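Long-range contact in CopC (Methylosinus trichosporium OB3b, PDB 5ICU), which binds copper(II) and probably serves as a periplasmic copper carrier in metal homeostasis: residues His1-Pro9 with Leu21-Val30. Residues are numbered along the deposited sequence; the frame is centred on the assembly and turned at random.
Sequences HSFLVDASP and LVKLRFGGGV. With CU (copper (II) ion), chain B.
V5 and D6 both face R25 across an antiparallel pair of strands, and their amides share one acceptor: R25 O takes V5 N at 2.8 Å, in the carbonyl plane, and D6 N at 3.1 Å, tilted from it. This is a classic beta bulge, and the register shifts by one residue between L4–F26 and D6–R25. Beyond it regular pairing resumes, with S8 and K23 exchanging two backbone bonds.

The tight side is inward. With CG anti to the backbone N (chi1 -173°), L4 points away from 21-30 at its root, yet CD1 swings back over one face of the F26 ring, 4.0 Å from F26 CE2, and also touches L24 CB. A7 CB meets L24 CD2 at 3.7 Å, and V30 CG1 lies over a face of the F26 ring. Were F26 an alanine, L4 CD1 and V30 CG1 would probably lose the ring they pack on, opening a gap beside the bulge. Near the N-terminus, S2 OG donates to G29 O at 2.7 Å from above the carbonyl plane, whereas the buried S2 O has no partner.

The solvent side is looser. The R25 guanidinium carries V5 CG2 over one face and D6 OD2 near its edge, but the D6 OD2–R25 NH2 salt bridge is long at 3.6 Å, with the carboxylate and guanidinium planes 84° apart.

H1, just ahead of this pairing, binds copper through N and ND1, together with D83 and H85. Strand 21-26 runs between 4-8, an outermost strand, and 60-64; in this cupredoxin-like sandwich, side chains reach the other sheet, L4 and L24 touching F77 and F26 touching V79 of strand 71-80, A7 and L24 touching Y91 of strand 86-95.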
ATOM      1  N   HIS A   1       1.502  -3.401  18.902  1.00  9.99           N
ATOM      2  CA  HIS A   1       1.415  -2.658  17.630  1.00  9.67           C
ATOM      3  C   HIS A   1       2.104  -3.435  16.553  1.00  9.10           C
ATOM      4  O   HIS A   1       3.242  -3.900  16.744  1.00 10.05           O
ATOM      5  CB  HIS A   1       2.125  -1.327  17.749  1.00 10.41           C
ATOM      6  CG  HIS A   1       1.457  -0.353  18.652  1.00 11.71           C
ATOM      7  ND1 HIS A   1       0.898  -0.696  19.863  1.00 13.12           N
ATOM      8  CD2 HIS A   1       1.197   0.951  18.471  1.00 12.99           C
ATOM      9  CE1 HIS A   1       0.414   0.390  20.433  1.00 13.31           C
ATOM     10  NE2 HIS A   1       0.586   1.398  19.614  1.00 13.13           N
ATOM     11  N   SER A   2       1.426  -3.581  15.423  1.00  7.67           N
ATOM     12  CA  SER A   2       1.969  -4.255  14.245  1.00  7.28           C
ATOM     13  C   SER A   2       2.462  -3.206  13.304  1.00  6.99           C
ATOM     14  O   SER A   2       1.728  -2.671  12.505  1.00  7.19           O
ATOM     15  CB  SER A   2       0.896  -5.117  13.622  1.00  7.03           C
ATOM     16  OG  SER A   2       0.609  -6.165  14.519  1.00  7.31           O
ATOM     17  N   PHE A   3       3.715  -2.813  13.468  1.00  6.84           N
ATOM     18  CA  PHE A   3       4.314  -1.762  12.648  1.00  6.73           C
ATOM     19  C   PHE A   3       4.684  -2.240  11.263  1.00  6.68           C
ATOM     20  O   PHE A   3       5.042  -3.390  11.078  1.00  6.91           O
ATOM     21  CB  PHE A   3       5.563  -1.232  13.344  1.00  6.95           C
ATOM     22  CG  PHE A   3       5.276  -0.437  14.616  1.00  7.08           C
ATOM     23  CD1 PHE A   3       4.527   0.726  14.533  1.00  7.04           C
ATOM     24  CD2 PHE A   3       5.702  -0.855  15.860  1.00  7.25           C
ATOM     25  CE1 PHE A   3       4.225   1.451  15.679  1.00  7.28           C
ATOM     26  CE2 PHE A   3       5.404  -0.097  17.019  1.00  7.50           C
ATOM     27  CZ  PHE A   3       4.663   1.066  16.874  1.00  7.46           C
ATOM     28  N   LEU A   4       4.699  -1.354  10.269  1.00  6.53           N
ATOM     29  CA  LEU A   4       5.146  -1.745   8.947  1.00  6.74           C
ATOM     30  C   LEU A   4       6.617  -2.139   9.007  1.00  7.30           C
ATOM     31  O   LEU A   4       7.458  -1.398   9.566  1.00  7.31           O
ATOM     32  CB  LEU A   4       5.004  -0.555   7.979  1.00  6.68           C
ATOM     33  CG  LEU A   4       5.282  -0.892   6.513  1.00  6.93           C
ATOM     34  CD1 LEU A   4       4.183  -1.747   5.869  1.00  7.13           C
ATOM     35  CD2 LEU A   4       5.482   0.402   5.721  1.00  7.07           C
ATOM     36  N   VAL A   5       6.955  -3.290   8.394  1.00  7.64           N
ATOM     37  CA  VAL A   5       8.360  -3.700   8.295  1.00  8.40           C
ATOM     38  C   VAL A   5       8.847  -3.924   6.894  1.00  9.11           C
ATOM     39  O   VAL A   5      10.055  -3.966   6.687  1.00  9.94           O
ATOM     40  CB  VAL A   5       8.682  -4.925   9.177  1.00  8.63           C
ATOM     41  CG1 VAL A   5       8.418  -4.610  10.647  1.00  8.54           C
ATOM     42  CG2 VAL A   5       7.946  -6.168   8.701  1.00  8.65           C
ATOM     43  N   ASP A   6       7.961  -4.066   5.933  1.00  9.60           N
ATOM     44  CA  ASP A   6       8.350  -4.167   4.520  1.00 10.48           C
ATOM     45  C   ASP A   6       7.195  -3.764   3.646  1.00  9.55           C
ATOM     46  O   ASP A   6       6.068  -3.930   4.022  1.00  8.98           O
ATOM     47  CB  ASP A   6       8.801  -5.601   4.180  1.00 12.69           C
ATOM     48  CG  ASP A   6       9.755  -5.659   2.977  1.00 15.03           C
ATOM     49  OD1 ASP A   6      10.178  -4.622   2.440  1.00 17.42           O
ATOM     50  OD2 ASP A   6      10.070  -6.796   2.582  1.00 20.25           O
ATOM     51  N   ALA A   7       7.477  -3.282   2.448  1.00  9.17           N
ATOM     52  CA  ALA A   7       6.438  -2.904   1.512  1.00  8.93           C
ATOM     53  C   ALA A   7       6.951  -3.024   0.097  1.00  9.38           C
ATOM     54  O   ALA A   7       8.142  -2.840  -0.145  1.00 10.14           O
ATOM     55  CB  ALA A   7       6.002  -1.490   1.779  1.00  8.54           C
ATOM     56  N   SER A   8       6.015  -3.303  -0.805  1.00  9.64           N
ATOM     57  CA  SER A   8       6.253  -3.282  -2.257  1.00 10.74           C
ATOM     58  C   SER A   8       5.106  -2.567  -2.943  1.00 10.59           C
ATOM     59  O   SER A   8       3.980  -2.990  -2.800  1.00 10.67           O
ATOM     60  CB  SER A   8       6.319  -4.712  -2.799  1.00 11.75           C
ATOM     61  OG  SER A   8       6.443  -4.676  -4.206  1.00 14.26           O
ATOM     62  N   PRO A   9       5.341  -1.485  -3.703  1.00 10.33           N
ATOM     63  CA  PRO A   9       6.601  -0.729  -3.699  1.00 10.51           C
ATOM     64  C   PRO A   9       6.970  -0.211  -2.316  1.00 10.97           C
ATOM     65  O   PRO A   9       6.099  -0.109  -1.470  1.00  9.94           O
ATOM     66  CB  PRO A   9       6.298   0.433  -4.649  1.00 10.69           C
ATOM     67  CG  PRO A   9       5.081   0.029  -5.383  1.00 10.57           C
ATOM     68  CD  PRO A   9       4.288  -0.781  -4.443  1.00 10.38           C
ATOM     69  N   LEU A  21      -0.164  -4.669  -7.551  1.00 12.34           N
ATOM     70  CA  LEU A  21      -0.667  -4.495  -6.211  1.00 12.31           C
ATOM     71  C   LEU A  21       0.351  -3.866  -5.320  1.00 11.02           C
ATOM     72  O   LEU A  21       1.543  -3.746  -5.658  1.00 10.95           O
ATOM     73  CB  LEU A  21      -1.244  -5.775  -5.643  1.00 14.36           C
ATOM     74  CG  LEU A  21      -0.332  -6.942  -5.668  1.00 15.52           C
ATOM     75  CD1 LEU A  21       0.744  -6.769  -4.664  1.00 16.39           C
ATOM     76  CD2 LEU A  21      -1.004  -8.288  -5.387  1.00 16.86           C
ATOM     77  N   VAL A  22      -0.157  -3.374  -4.193  1.00  9.88           N
ATOM     78  CA  VAL A  22       0.644  -2.901  -3.075  1.00  9.57           C
ATOM     79  C   VAL A  22       0.638  -4.021  -2.058  1.00  9.14           C
ATOM     80  O   VAL A  22      -0.443  -4.528  -1.722  1.00  8.56           O
ATOM     81  CB  VAL A  22       0.063  -1.623  -2.470  1.00  9.81           C
ATOM     82  CG1 VAL A  22       0.746  -1.260  -1.147  1.00 10.10           C
ATOM     83  CG2 VAL A  22       0.160  -0.482  -3.443  1.00 10.06           C
ATOM     84  N   LYS A  23       1.810  -4.421  -1.600  1.00  9.14           N
ATOM     85  CA  LYS A  23       1.981  -5.476  -0.602  1.00  9.83           C
ATOM     86  C   LYS A  23       2.623  -4.897   0.619  1.00  9.07           C
ATOM     87  O   LYS A  23       3.718  -4.323   0.539  1.00  9.12           O
ATOM     88  CB  LYS A  23       2.899  -6.594  -1.119  1.00 11.90           C
ATOM     89  CG  LYS A  23       2.455  -7.217  -2.394  1.00 14.66           C
ATOM     90  CD  LYS A  23       3.250  -8.442  -2.814  1.00 17.57           C
ATOM     91  CE  LYS A  23       3.582  -8.519  -4.294  1.00 20.14           C
ATOM     92  NZ  LYS A  23       3.460  -9.914  -4.822  1.00 22.66           N
ATOM     93  N   LEU A  24       1.996  -5.060   1.778  1.00  8.05           N
ATOM     94  CA  LEU A  24       2.552  -4.578   3.036  1.00  7.84           C
ATOM     95  C   LEU A  24       2.751  -5.720   3.995  1.00  8.05           C
ATOM     96  O   LEU A  24       1.896  -6.604   4.076  1.00  8.24           O
ATOM     97  CB  LEU A  24       1.579  -3.570   3.647  1.00  7.39           C
ATOM     98  CG  LEU A  24       1.157  -2.358   2.822  1.00  7.19           C
ATOM     99  CD1 LEU A  24       0.264  -1.444   3.648  1.00  7.04           C
ATOM    100  CD2 LEU A  24       2.331  -1.565   2.316  1.00  7.24           C
ATOM    101  N   ARG A  25       3.860  -5.716   4.731  1.00  7.96           N
ATOM    102  CA  ARG A  25       4.126  -6.715   5.771  1.00  8.57           C
ATOM    103  C   ARG A  25       4.431  -5.977   7.047  1.00  7.85           C
ATOM    104  O   ARG A  25       5.162  -4.963   7.056  1.00  7.63           O
ATOM    105  CB  ARG A  25       5.297  -7.621   5.369  1.00 10.14           C
ATOM    106  CG  ARG A  25       5.638  -8.651   6.409  1.00 12.21           C
ATOM    107  CD  ARG A  25       6.483  -9.784   5.881  1.00 14.62           C
ATOM    108  NE  ARG A  25       7.780  -9.332   5.421  1.00 17.50           N
ATOM    109  CZ  ARG A  25       8.863  -9.157   6.197  1.00 19.71           C
ATOM    110  NH1 ARG A  25       8.826  -9.402   7.509  1.00 20.82           N
ATOM    111  NH2 ARG A  25      10.014  -8.756   5.648  1.00 22.02           N
ATOM    112  N   PHE A  26       3.853  -6.476   8.139  1.00  7.39           N
ATOM    113  CA  PHE A  26       3.888  -5.852   9.455  1.00  7.16           C
ATOM    114  C   PHE A  26       4.672  -6.716  10.427  1.00  7.30           C
ATOM    115  O   PHE A  26       4.894  -7.904  10.184  1.00  7.78           O
ATOM    116  CB  PHE A  26       2.466  -5.557   9.936  1.00  6.88           C
ATOM    117  CG  PHE A  26       1.702  -4.648   9.022  1.00  6.58           C
ATOM    118  CD1 PHE A  26       1.012  -5.145   7.935  1.00  6.62           C
ATOM    119  CD2 PHE A  26       1.726  -3.284   9.206  1.00  6.46           C
ATOM    120  CE1 PHE A  26       0.347  -4.301   7.054  1.00  6.54           C
ATOM    121  CE2 PHE A  26       1.084  -2.446   8.331  1.00  6.30           C
ATOM    122  CZ  PHE A  26       0.406  -2.961   7.243  1.00  6.35           C
ATOM    123  N   GLY A  27       5.021  -6.131  11.564  1.00  7.41           N
ATOM    124  CA  GLY A  27       5.746  -6.831  12.600  1.00  7.87           C
ATOM    125  C   GLY A  27       4.945  -7.743  13.485  1.00  8.03           C
ATOM    126  O   GLY A  27       5.526  -8.457  14.338  1.00  9.44           O
ATOM    127  N   GLY A  28       3.641  -7.732  13.330  1.00  7.61           N
ATOM    128  CA  GLY A  28       2.719  -8.604  14.074  1.00  7.63           C
ATOM    129  C   GLY A  28       1.492  -8.749  13.206  1.00  7.37           C
ATOM    130  O   GLY A  28       1.383  -8.172  12.096  1.00  7.25           O
ATOM    131  N   GLY A  29       0.524  -9.527  13.686  1.00  7.18           N
ATOM    132  CA  GLY A  29      -0.709  -9.763  12.921  1.00  7.07           C
ATOM    133  C   GLY A  29      -1.495  -8.471  12.740  1.00  6.75           C
ATOM    134  O   GLY A  29      -1.506  -7.592  13.593  1.00  6.40           O
ATOM    135  N   VAL A  30      -2.247  -8.416  11.650  1.00  6.80           N
ATOM    136  CA  VAL A  30      -3.253  -7.387  11.439  1.00  6.92           C
ATOM    137  C   VAL A  30      -4.540  -8.063  11.006  1.00  7.32           C
ATOM    138  O   VAL A  30      -4.535  -9.167  10.495  1.00  8.15           O
ATOM    139  CB  VAL A  30      -2.790  -6.353  10.394  1.00  6.76           C
ATOM    140  CG1 VAL A  30      -1.607  -5.551  10.912  1.00  6.79           C
ATOM    141  CG2 VAL A  30      -2.458  -6.978   9.061  1.00  6.95           C
TER
HETATM  142 CU    CU B 201       0.325  -2.612  20.360  1.00 13.96          CU
HETATM  143  O   HOH W   1       4.057  -4.484  -5.763  1.00 23.40           O
HETATM  144  O   HOH W   2       1.788  -2.912  22.203  1.00 18.54           O